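Local coordinates for insulinase family protease (Yersinia pestis, PDB 3GO9), which is a predicted protease of the insulinase (M16) family, whose members are typically zinc-dependent peptidases, and probably hydrolyses peptides, at residues P24-G29 / S393-S398; S36-A41 / R397-G402; A343-V348 / K455-I460; L443-P446 / P450-N453. All coordinates share one frame; numbering follows the deposited sequence.

Contact 1. Residues P24-G29 / S393-S398; sequences PAWQQG and SQRLRS
Arg-395 lays its whole side chain flat along one face of the Trp-26 indole, and the two groups run past each other in opposite directions. The guanidinium plane lies within 6° of the ring plane. CZ of Arg-395 sits 3.7 Å from the centroid of the Trp-26 five-membered ring, a cation-pi stack over the face, and CD makes a CH-pi contact with the same ring. Nearer the helix, Arg-395 CG comes 3.4 Å from Trp-26 CZ2, so the aliphatic stem covers the six-membered part of the indole. With CG opposite the backbone N (chi1 -176°), the chain leaves the helix toward the strand, and a bend at chi2 turns its end to follow the ring. At the guanidinium edge, Gln-28 OE1 approaches NH2 of Arg-395 to 3.4 Å, its amide turned 71° from the guanidinium. Firmer polar partners hold the charged end: Asp-405 makes a salt bridge to NH1, and Gln-38 OE1 takes a hydrogen bond from NH2. Tryptophan suits this place because its broad face can pack against hydrocarbon and cation alike. The arrangement is a classic arginine-tryptophan cation-pi stack, here fixing helix 388-401 against the edge strand of a mixed beta-sheet.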
loop_
_atom_site.group_PDB
_atom_site.type_symbol
_atom_site.label_atom_id
_atom_site.label_comp_id
_atom_site.label_asym_id
_atom_site.label_seq_id
_atom_site.Cartn_x
_atom_site.Cartn_y
_atom_site.Cartn_z
ATOM N N PRO A 24 11.769 -6.063 17.020
ATOM C CA PRO A 24 11.677 -7.389 17.621
ATOM C C PRO A 24 10.281 -7.658 18.189
ATOM O O PRO A 24 9.968 -8.804 18.478
ATOM C CB PRO A 24 12.746 -7.336 18.744
ATOM C CG PRO A 24 12.793 -5.957 19.124
ATOM C CD PRO A 24 12.599 -5.160 17.849
ATOM N N ALA A 25 9.426 -6.643 18.260
ATOM C CA ALA A 25 8.046 -6.856 18.660
ATOM C C ALA A 25 7.309 -7.810 17.689
ATOM O O ALA A 25 6.355 -8.505 18.109
ATOM C CB ALA A 25 7.330 -5.566 18.741
ATOM N N TRP A 26 7.730 -7.847 16.426
ATOM C CA TRP A 26 7.164 -8.751 15.420
ATOM C C TRP A 26 7.878 -10.078 15.464
ATOM O O TRP A 26 9.005 -10.172 14.896
ATOM C CB TRP A 26 7.223 -8.159 14.020
ATOM C CG TRP A 26 6.106 -7.236 13.719
ATOM C CD1 TRP A 26 6.096 -5.903 13.809
ATOM C CD2 TRP A 26 4.827 -7.620 13.283
ATOM N NE1 TRP A 26 4.901 -5.401 13.435
ATOM C CE2 TRP A 26 4.070 -6.452 13.124
ATOM C CE3 TRP A 26 4.238 -8.860 13.027
ATOM C CZ2 TRP A 26 2.778 -6.470 12.698
ATOM C CZ3 TRP A 26 2.943 -8.882 12.578
ATOM C CH2 TRP A 26 2.216 -7.683 12.419
ATOM N N GLN A 27 7.250 -11.060 16.139
ATOM C CA GLN A 27 7.707 -12.424 16.271
ATOM C C GLN A 27 7.485 -13.125 14.955
ATOM O O GLN A 27 6.437 -12.977 14.338
ATOM C CB GLN A 27 6.954 -13.194 17.336
ATOM C CG GLN A 27 6.853 -12.465 18.699
ATOM C CD GLN A 27 5.988 -13.176 19.693
ATOM O OE1 GLN A 27 5.137 -12.550 20.346
ATOM N NE2 GLN A 27 6.181 -14.498 19.818
ATOM N N GLN A 28 8.460 -13.889 14.520
ATOM C CA GLN A 28 8.298 -14.569 13.226
ATOM C C GLN A 28 8.716 -16.006 13.294
ATOM O O GLN A 28 9.559 -16.406 14.102
ATOM C CB GLN A 28 9.128 -13.870 12.201
ATOM C CG GLN A 28 8.871 -12.345 12.134
ATOM C CD GLN A 28 9.681 -11.684 11.090
ATOM O OE1 GLN A 28 9.180 -11.318 10.038
ATOM N NE2 GLN A 28 10.961 -11.499 11.375
ATOM N N GLY A 29 8.099 -16.829 12.481
ATOM C CA GLY A 29 8.521 -18.210 12.387
ATOM C C GLY A 29 8.221 -18.773 11.012
ATOM O O GLY A 29 7.548 -18.130 10.181
ATOM N N SER A 393 -2.104 -2.831 8.795
ATOM C CA SER A 393 -1.917 -2.281 7.457
ATOM C C SER A 393 -0.536 -1.696 7.282
ATOM O O SER A 393 0.045 -1.764 6.205
ATOM C CB SER A 393 -3.027 -1.322 7.061
ATOM O OG SER A 393 -3.128 -0.296 7.990
ATOM N N GLN A 394 0.009 -1.100 8.345
ATOM C CA GLN A 394 1.368 -0.577 8.300
ATOM C C GLN A 394 2.374 -1.682 8.055
ATOM O O GLN A 394 3.282 -1.521 7.225
ATOM C CB GLN A 394 1.706 0.175 9.592
ATOM C CG GLN A 394 1.018 1.519 9.700
ATOM C CD GLN A 394 1.439 2.367 10.879
ATOM O OE1 GLN A 394 2.325 1.998 11.676
ATOM N NE2 GLN A 394 0.743 3.506 11.047
ATOM N N ARG A 395 2.206 -2.824 8.757
ATOM C CA ARG A 395 3.114 -3.943 8.553
ATOM C C ARG A 395 3.027 -4.488 7.126
ATOM O O ARG A 395 4.062 -4.721 6.519
ATOM C CB ARG A 395 2.822 -5.073 9.541
ATOM C CG ARG A 395 3.825 -6.222 9.426
ATOM C CD ARG A 395 5.207 -5.868 9.809
ATOM N NE ARG A 395 6.031 -7.068 9.954
ATOM C CZ ARG A 395 7.288 -7.051 10.415
ATOM N NH1 ARG A 395 7.864 -5.904 10.824
ATOM N NH2 ARG A 395 7.975 -8.194 10.510
ATOM N N LEU A 396 1.807 -4.682 6.600
ATOM C CA LEU A 396 1.668 -5.200 5.223
ATOM C C LEU A 396 2.286 -4.202 4.235
ATOM O O LEU A 396 2.939 -4.585 3.264
ATOM C CB LEU A 396 0.213 -5.448 4.871
ATOM C CG LEU A 396 -0.498 -6.572 5.610
ATOM C CD1 LEU A 396 -1.771 -6.994 4.914
ATOM C CD2 LEU A 396 0.406 -7.795 5.881
ATOM N N ARG A 397 2.110 -2.920 4.491
ATOM C CA ARG A 397 2.703 -1.917 3.591
ATOM C C ARG A 397 4.207 -1.994 3.624
ATOM O O ARG A 397 4.881 -2.023 2.582
ATOM C CB ARG A 397 2.235 -0.538 3.910
ATOM C CG ARG A 397 2.744 0.502 2.874
ATOM C CD ARG A 397 2.075 1.891 3.057
ATOM N NE ARG A 397 0.723 1.776 3.627
ATOM C CZ ARG A 397 0.338 2.167 4.852
ATOM N NH1 ARG A 397 -0.934 1.971 5.218
ATOM N NH2 ARG A 397 1.172 2.760 5.712
ATOM N N SER A 398 4.755 -2.156 4.821
ATOM C CA SER A 398 6.178 -2.341 4.965
ATOM C C SER A 398 6.691 -3.555 4.222
ATOM O O SER A 398 7.729 -3.510 3.543
ATOM C CB SER A 398 6.518 -2.453 6.451
ATOM O OG SER A 398 7.907 -2.611 6.649
#

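Contact 2. Residues S36-A41 / R397-G402; sequences SWQLLA and RSQQSG
The side-chain amides of Gln-38 and Gln-399 meet nearly at right angles, their planes 87° apart. Over one face of the Gln-38 amide lies Gln-28 OE1. Arg-395 NH2, on that same side and well above the amide plane, hydrogen-bonds to OE1 of Gln-38. The amide of Gln-399 lies beyond the nitrogen end of Gln-38, only modestly off its plane. As modelled, Gln-38 NE2 and Gln-399 NE2 are 2.8 Å apart, a doubtful pairing of two donors. The Gln-399 amide is probably turned over; with its oxygen in that position the contact may be a hydrogen bond. The two chains arrive from opposite directions, Gln-38 extended beyond CG and Gln-399 bent at chi2. The strand and helix backbones are far apart here, the nearest CA atoms, those of Gln-38 and Gln-399, being 11.1 Å from each other, so two long side chains are needed to span the distance. Glutamine suits both places, since its amide can donate and accept in a polar layer. Gln-38 is buried between Trp-26 and Gln-28 of strand 26-30 and Tyr-215 of strand 212-218. Helix 388-401 runs over this face of the sheet, while Trp-37 and Leu-39 pack against helix 222-233. At the C-terminal end of helix 388-401, Ser-401 OG is hydrogen-bonded to Val-323 O of strand 316-324, in the second sheet.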
loop_
_atom_site.group_PDB
_atom_site.type_symbol
_atom_site.label_atom_id
_atom_site.label_comp_id
_atom_site.label_asym_id
_atom_site.label_seq_id
_atom_site.Cartn_x
_atom_site.Cartn_y
_atom_site.Cartn_z
ATOM N N SER A 36 5.077 -19.282 6.390
ATOM C CA SER A 36 5.640 -18.223 7.247
ATOM C C SER A 36 4.565 -17.607 8.085
ATOM O O SER A 36 3.410 -17.500 7.642
ATOM C CB SER A 36 6.270 -17.138 6.379
ATOM O OG SER A 36 7.387 -17.665 5.643
ATOM N N TRP A 37 4.928 -17.190 9.291
ATOM C CA TRP A 37 3.962 -16.474 10.130
ATOM C C TRP A 37 4.658 -15.346 10.886
ATOM O O TRP A 37 5.869 -15.427 11.155
ATOM C CB TRP A 37 3.235 -17.408 11.097
ATOM C CG TRP A 37 4.090 -18.206 12.008
ATOM C CD1 TRP A 37 4.586 -19.469 11.776
ATOM C CD2 TRP A 37 4.564 -17.833 13.315
ATOM N NE1 TRP A 37 5.337 -19.897 12.851
ATOM C CE2 TRP A 37 5.325 -18.926 13.814
ATOM C CE3 TRP A 37 4.396 -16.709 14.113
ATOM C CZ2 TRP A 37 5.948 -18.909 15.081
ATOM C CZ3 TRP A 37 5.014 -16.682 15.387
ATOM C CH2 TRP A 37 5.789 -17.775 15.850
ATOM N N GLN A 38 3.855 -14.323 11.220
ATOM C CA GLN A 38 4.353 -13.169 11.922
ATOM C C GLN A 38 3.279 -12.746 12.905
ATOM O O GLN A 38 2.133 -12.647 12.543
ATOM C CB GLN A 38 4.681 -12.035 10.976
ATOM C CG GLN A 38 5.662 -12.339 9.876
ATOM C CD GLN A 38 6.109 -11.124 9.082
ATOM O OE1 GLN A 38 5.943 -9.952 9.495
ATOM N NE2 GLN A 38 6.659 -11.390 7.910
ATOM N N LEU A 39 3.666 -12.488 14.154
ATOM C CA LEU A 39 2.729 -12.168 15.201
ATOM C C LEU A 39 3.202 -10.899 15.948
ATOM O O LEU A 39 4.361 -10.777 16.370
ATOM C CB LEU A 39 2.659 -13.346 16.181
ATOM C CG LEU A 39 2.003 -13.144 17.508
ATOM C CD1 LEU A 39 0.561 -12.662 17.341
ATOM C CD2 LEU A 39 2.097 -14.503 18.229
ATOM N N LEU A 40 2.288 -9.967 16.128
ATOM C CA LEU A 40 2.503 -8.813 16.935
ATOM C C LEU A 40 1.530 -8.861 18.111
ATOM O O LEU A 40 0.349 -8.594 17.942
ATOM C CB LEU A 40 2.255 -7.511 16.126
ATOM C CG LEU A 40 2.539 -6.210 16.895
ATOM C CD1 LEU A 40 3.994 -6.121 17.359
ATOM C CD2 LEU A 40 2.124 -4.922 16.132
ATOM N N ALA A 41 2.010 -9.220 19.307
ATOM C CA ALA A 41 1.142 -9.140 20.483
ATOM C C ALA A 41 0.977 -7.673 20.908
ATOM O O ALA A 41 1.967 -6.923 20.956
ATOM C CB ALA A 41 1.771 -9.963 21.646
ATOM N N ARG A 397 2.110 -2.920 4.491
ATOM C CA ARG A 397 2.703 -1.917 3.591
ATOM C C ARG A 397 4.207 -1.994 3.624
ATOM O O ARG A 397 4.881 -2.023 2.582
ATOM C CB ARG A 397 2.235 -0.538 3.910
ATOM C CG ARG A 397 2.744 0.502 2.874
ATOM C CD ARG A 397 2.075 1.891 3.057
ATOM N NE ARG A 397 0.723 1.776 3.627
ATOM C CZ ARG A 397 0.338 2.167 4.852
ATOM N NH1 ARG A 397 -0.934 1.971 5.218
ATOM N NH2 ARG A 397 1.172 2.760 5.712
ATOM N N SER A 398 4.755 -2.156 4.821
ATOM C CA SER A 398 6.178 -2.341 4.965
ATOM C C SER A 398 6.691 -3.555 4.222
ATOM O O SER A 398 7.729 -3.510 3.543
ATOM C CB SER A 398 6.518 -2.453 6.451
ATOM O OG SER A 398 7.907 -2.611 6.649
ATOM N N GLN A 399 5.963 -4.649 4.332
ATOM C CA GLN A 399 6.383 -5.914 3.808
ATOM C C GLN A 399 6.230 -5.888 2.269
ATOM O O GLN A 399 7.140 -6.325 1.528
ATOM C CB GLN A 399 5.514 -7.023 4.387
ATOM C CG GLN A 399 5.738 -7.289 5.894
ATOM C CD GLN A 399 6.768 -8.346 6.145
ATOM O OE1 GLN A 399 7.862 -8.053 6.672
ATOM N NE2 GLN A 399 6.455 -9.560 5.769
ATOM N N GLN A 400 5.101 -5.381 1.791
ATOM C CA GLN A 400 4.751 -5.502 0.355
ATOM C C GLN A 400 5.508 -4.521 -0.483
ATOM O O GLN A 400 5.865 -4.841 -1.631
ATOM C CB GLN A 400 3.238 -5.349 0.125
ATOM C CG GLN A 400 2.436 -6.544 0.676
ATOM C CD GLN A 400 0.980 -6.508 0.280
ATOM O OE1 GLN A 400 0.240 -5.681 0.775
ATOM N NE2 GLN A 400 0.547 -7.467 -0.594
ATOM N N SER A 401 5.770 -3.337 0.065
ATOM C CA SER A 401 6.382 -2.251 -0.688
ATOM C C SER A 401 7.845 -2.102 -0.380
ATOM O O SER A 401 8.544 -1.279 -1.005
ATOM C CB SER A 401 5.716 -0.944 -0.357
ATOM O OG SER A 401 4.359 -0.981 -0.759
ATOM N N GLY A 402 8.324 -2.894 0.567
ATOM C CA GLY A 402 9.697 -2.827 0.987
ATOM C C GLY A 402 10.115 -1.510 1.602
ATOM O O GLY A 402 11.094 -0.902 1.176
#

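Contact 3. Residues A343-V348 / K455-I460; sequences ANMTFV and KALQEI
Thr-346 OG1, 4.3 Å from Ile-460 CG2, is hydrogen-bonded to the carbonyl oxygen of Thr-342 one turn earlier in its own helix. A threonine can thus sit beside an apolar neighbour with its hydroxyl satisfied. The contact is an alpha-alpha packing in the second alpha/beta half of the molecule, where segments 343-348 and 455-460, from helices 341-358 and 454-465, run broadly the same way, their axes 35° apart in direction and 11.1 Å at closest approach. This is a wide spacing that a long, flexible side chain can bridge. Met-345, present as selenomethionine, does so. CG lies opposite the backbone N (chi1 -179°) and the chain remains extended to the selenium, then bends at chi3 so that the terminal methyl is turned in among the residues of the other helix. The selenium of Met-345, atom SE, rests 3.4 Å from Leu-457 CG as the two side chains slide past each other in opposite directions. Leu-457 does not aim its CB at the partner helix, yet its branched end brings CD1 up beside Met-345. Ile-460 closes the other part of the contact with its CG2 methyl, 3.6 Å from Met-345 CE. Met-345 also touches Leu-269 of strand 267-276, which joins the helix packing to the sheet. Met-345 CE meets Leu-457 CD1 at 3.4 Å, closer than usual for two carbons.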
loop_
_atom_site.group_PDB
_atom_site.type_symbol
_atom_site.label_atom_id
_atom_site.label_comp_id
_atom_site.label_asym_id
_atom_site.label_seq_id
_atom_site.Cartn_x
_atom_site.Cartn_y
_atom_site.Cartn_z
ATOM N N ALA A 343 -5.252 29.534 -14.037
ATOM C CA ALA A 343 -4.918 30.389 -12.885
ATOM C C ALA A 343 -4.401 29.569 -11.706
ATOM O O ALA A 343 -3.425 29.934 -11.065
ATOM C CB ALA A 343 -6.142 31.223 -12.461
ATOM N N ASN A 344 -5.053 28.441 -11.425
ATOM C CA ASN A 344 -4.699 27.620 -10.296
ATOM C C ASN A 344 -3.376 26.880 -10.492
ATOM O O ASN A 344 -2.548 26.794 -9.583
ATOM C CB ASN A 344 -5.859 26.674 -9.918
ATOM C CG ASN A 344 -6.941 27.377 -9.107
ATOM O OD1 ASN A 344 -6.635 28.347 -8.413
ATOM N ND2 ASN A 344 -8.210 26.939 -9.235
HETATM N N MSE A 345 -3.152 26.402 -11.710
HETATM C CA MSE A 345 -1.865 25.838 -12.054
HETATM C C MSE A 345 -0.737 26.873 -11.933
HETATM O O MSE A 345 0.337 26.587 -11.409
HETATM C CB MSE A 345 -1.877 25.281 -13.450
HETATM C CG MSE A 345 -0.556 24.660 -13.853
HETATM SE SE MSE A 345 -0.429 24.097 -15.740
HETATM C CE MSE A 345 -0.314 25.835 -16.567
ATOM N N THR A 346 -1.009 28.086 -12.416
ATOM C CA THR A 346 -0.039 29.185 -12.343
ATOM C C THR A 346 0.322 29.501 -10.885
ATOM O O THR A 346 1.505 29.708 -10.554
ATOM C CB THR A 346 -0.581 30.439 -13.101
ATOM O OG1 THR A 346 -0.656 30.145 -14.513
ATOM C CG2 THR A 346 0.357 31.632 -12.874
ATOM N N PHE A 347 -0.685 29.513 -10.010
ATOM C CA PHE A 347 -0.493 29.732 -8.575
ATOM C C PHE A 347 0.491 28.714 -8.022
ATOM O O PHE A 347 1.457 29.067 -7.367
ATOM C CB PHE A 347 -1.820 29.596 -7.804
ATOM C CG PHE A 347 -1.622 29.480 -6.316
ATOM C CD1 PHE A 347 -1.211 30.587 -5.579
ATOM C CD2 PHE A 347 -1.789 28.280 -5.652
ATOM C CE1 PHE A 347 -1.008 30.495 -4.205
ATOM C CE2 PHE A 347 -1.566 28.179 -4.248
ATOM C CZ PHE A 347 -1.164 29.275 -3.541
ATOM N N VAL A 348 0.242 27.437 -8.280
ATOM C CA VAL A 348 1.152 26.395 -7.767
ATOM C C VAL A 348 2.543 26.467 -8.434
ATOM O O VAL A 348 3.539 26.308 -7.770
ATOM C CB VAL A 348 0.539 24.982 -7.886
ATOM C CG1 VAL A 348 1.541 23.923 -7.464
ATOM C CG2 VAL A 348 -0.722 24.883 -7.029
ATOM N N LYS A 455 -0.743 20.231 -24.230
ATOM C CA LYS A 455 0.507 20.746 -24.757
ATOM C C LYS A 455 0.593 22.239 -24.506
ATOM O O LYS A 455 1.628 22.726 -24.073
ATOM C CB LYS A 455 0.651 20.384 -26.239
ATOM C CG LYS A 455 0.684 18.855 -26.461
ATOM C CD LYS A 455 0.840 18.443 -27.915
ATOM C CE LYS A 455 0.311 17.006 -28.137
ATOM N NZ LYS A 455 0.936 16.259 -29.292
ATOM N N ALA A 456 -0.498 22.969 -24.744
ATOM C CA ALA A 456 -0.544 24.402 -24.461
ATOM C C ALA A 456 -0.359 24.654 -22.965
ATOM O O ALA A 456 0.300 25.603 -22.550
ATOM C CB ALA A 456 -1.853 25.016 -24.924
ATOM N N LEU A 457 -0.990 23.822 -22.154
ATOM C CA LEU A 457 -0.911 23.983 -20.711
ATOM C C LEU A 457 0.546 23.796 -20.276
ATOM O O LEU A 457 1.067 24.551 -19.455
ATOM C CB LEU A 457 -1.836 22.961 -20.044
ATOM C CG LEU A 457 -2.145 23.152 -18.573
ATOM C CD1 LEU A 457 -2.913 24.456 -18.315
ATOM C CD2 LEU A 457 -2.924 21.938 -18.054
ATOM N N GLN A 458 1.201 22.797 -20.877
ATOM C CA GLN A 458 2.598 22.496 -20.625
ATOM C C GLN A 458 3.513 23.666 -20.975
ATOM O O GLN A 458 4.466 23.910 -20.259
ATOM C CB GLN A 458 3.055 21.262 -21.414
ATOM C CG GLN A 458 4.518 20.835 -21.191
ATOM C CD GLN A 458 4.761 20.098 -19.899
ATOM O OE1 GLN A 458 4.172 19.036 -19.662
ATOM N NE2 GLN A 458 5.623 20.647 -19.050
ATOM N N GLU A 459 3.232 24.349 -22.090
ATOM C CA GLU A 459 4.003 25.529 -22.483
ATOM C C GLU A 459 3.915 26.651 -21.452
ATOM O O GLU A 459 4.943 27.236 -21.078
ATOM C CB GLU A 459 3.547 26.028 -23.853
ATOM C CG GLU A 459 3.843 25.046 -24.987
ATOM C CD GLU A 459 3.414 25.584 -26.337
ATOM O OE1 GLU A 459 3.213 26.817 -26.472
ATOM O OE2 GLU A 459 3.284 24.779 -27.269
ATOM N N ILE A 460 2.687 26.926 -20.980
ATOM C CA ILE A 460 2.429 27.912 -19.923
ATOM C C ILE A 460 3.217 27.560 -18.661
ATOM O O ILE A 460 3.930 28.382 -18.092
ATOM C CB ILE A 460 0.902 28.017 -19.619
ATOM C CG1 ILE A 460 0.163 28.682 -20.782
ATOM C CG2 ILE A 460 0.618 28.792 -18.340
ATOM C CD1 ILE A 460 -1.373 28.594 -20.690
#

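Contact 4. Residues L443-P446 / P450-N453; sequences LMQP and PEVN
Gln-445 points its CB from the end of strand 440-446 toward the following loop, whose residues Pro-450 and Val-452 its amide holds. This is a beta-loop-alpha connection, with strand 440-446 leading into helix 454-465. CG stands opposite the carbonyl carbon, and the chain runs extended from there, carrying the amide over to the loop. CD of Gln-445 lies 3.7 Å from Val-452 CG2, so the valine methyl packs on the amide. OE1 of Gln-445 accepts a nearly linear hydrogen bond of 3.0 Å from Val-452 N, with an angle of 177° at the hydrogen. NE2 of Gln-445 donates to Pro-450 O over 2.9 Å, approaching from above that carbonyl's plane, 38° out of it. The amide pairs with the C=O of Pro-450 and the N-H of Val-452 much as the N-H and C=O of one residue in a parallel neighbouring strand would, a task for which glutamine, with donor and acceptor side by side, is well suited. Ser-258 OG adds a second bond at OE1, and Glu-449 OE2 one at NE2; together the four bonds fix the rotation of this buried amide. Further on, Asn-453 N-caps helix 454-465, its OD1 taking the backbone N of Ala-456. Next to the polar grip, Leu-443 and Val-452 cross at about a right angle, with Leu-443 CD2 reaching 3.6 Å from Val-452 CB.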
loop_
_atom_site.group_PDB
_atom_site.type_symbol
_atom_site.label_atom_id
_atom_site.label_comp_id
_atom_site.label_asym_id
_atom_site.label_seq_id
_atom_site.Cartn_x
_atom_site.Cartn_y
_atom_site.Cartn_z
ATOM N N LEU A 443 -3.684 15.517 -16.443
ATOM C CA LEU A 443 -4.958 16.246 -16.275
ATOM C C LEU A 443 -6.082 15.253 -16.395
ATOM O O LEU A 443 -6.262 14.682 -17.477
ATOM C CB LEU A 443 -5.138 17.284 -17.355
ATOM C CG LEU A 443 -6.432 18.111 -17.206
ATOM C CD1 LEU A 443 -6.486 18.913 -15.917
ATOM C CD2 LEU A 443 -6.588 18.993 -18.380
HETATM N N MSE A 444 -6.871 15.130 -15.336
HETATM C CA MSE A 444 -8.087 14.313 -15.421
HETATM C C MSE A 444 -9.230 15.290 -15.696
HETATM O O MSE A 444 -9.324 16.308 -15.027
HETATM C CB MSE A 444 -8.354 13.592 -14.130
HETATM C CG MSE A 444 -7.138 13.155 -13.408
HETATM SE SE MSE A 444 -6.302 11.622 -14.271
HETATM C CE MSE A 444 -7.588 10.469 -13.398
ATOM N N GLN A 445 -10.040 15.007 -16.704
ATOM C CA GLN A 445 -11.257 15.787 -16.962
ATOM C C GLN A 445 -12.532 14.960 -16.767
ATOM O O GLN A 445 -12.516 13.736 -16.958
ATOM C CB GLN A 445 -11.226 16.310 -18.354
ATOM C CG GLN A 445 -10.162 17.372 -18.508
ATOM C CD GLN A 445 -10.155 17.982 -19.855
ATOM O OE1 GLN A 445 -9.327 17.613 -20.695
ATOM N NE2 GLN A 445 -11.053 18.928 -20.091
ATOM N N PRO A 446 -13.627 15.621 -16.345
ATOM C CA PRO A 446 -14.927 14.874 -16.289
ATOM C C PRO A 446 -15.405 14.462 -17.658
ATOM O O PRO A 446 -15.202 15.200 -18.629
ATOM C CB PRO A 446 -15.889 15.916 -15.704
ATOM C CG PRO A 446 -15.007 16.890 -14.943
ATOM C CD PRO A 446 -13.764 16.991 -15.806
ATOM N N PRO A 450 -15.084 19.509 -22.767
ATOM C CA PRO A 450 -14.211 19.687 -23.920
ATOM C C PRO A 450 -12.749 19.450 -23.542
ATOM O O PRO A 450 -12.304 19.984 -22.530
ATOM C CB PRO A 450 -14.434 21.138 -24.291
ATOM C CG PRO A 450 -15.833 21.405 -23.884
ATOM C CD PRO A 450 -16.108 20.560 -22.697
ATOM N N GLU A 451 -12.044 18.632 -24.332
ATOM C CA GLU A 451 -10.654 18.301 -24.061
ATOM C C GLU A 451 -9.820 19.553 -23.942
ATOM O O GLU A 451 -9.895 20.458 -24.783
ATOM C CB GLU A 451 -10.075 17.386 -25.143
ATOM C CG GLU A 451 -8.694 16.863 -24.789
ATOM C CD GLU A 451 -8.233 15.719 -25.671
ATOM O OE1 GLU A 451 -8.739 15.575 -26.809
ATOM O OE2 GLU A 451 -7.357 14.961 -25.212
ATOM N N VAL A 452 -9.030 19.618 -22.867
ATOM C CA VAL A 452 -8.048 20.680 -22.695
ATOM C C VAL A 452 -6.807 20.288 -23.490
ATOM O O VAL A 452 -6.396 19.123 -23.501
ATOM C CB VAL A 452 -7.659 20.881 -21.208
ATOM C CG1 VAL A 452 -6.438 21.757 -21.075
ATOM C CG2 VAL A 452 -8.841 21.436 -20.410
ATOM N N ASN A 453 -6.235 21.269 -24.169
ATOM C CA ASN A 453 -4.980 21.111 -24.891
ATOM C C ASN A 453 -3.852 21.117 -23.887
ATOM O O ASN A 453 -3.447 22.188 -23.424
ATOM C CB ASN A 453 -4.818 22.276 -25.884
ATOM C CG ASN A 453 -3.547 22.196 -26.687
ATOM O OD1 ASN A 453 -2.540 21.642 -26.250
ATOM N ND2 ASN A 453 -3.585 22.769 -27.885
#

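From the N terminus, strands 26-30 and 36-41 come first, neighbours in the first sheet, and each waits more than 350 residues for helix 388-401. Contacts 1 and 2 close these loops on overlapping parts of that helix, sharing Arg-397 and Ser-398. Before they close, contact 3 has opened at 343-348; it ends only at 455-460, so it crosses both. Contact 4 is nested inside the loop of contact 3, spanning three residues, and follows contacts 1 and 2 in series. Contact 3 packs the C-terminal helix on helix 341-358 and contact 4 ties strand 440-446 to the following loop, both in the second sheet's half, 41 to 43 Å, centre to centre, from contacts 1 and 2.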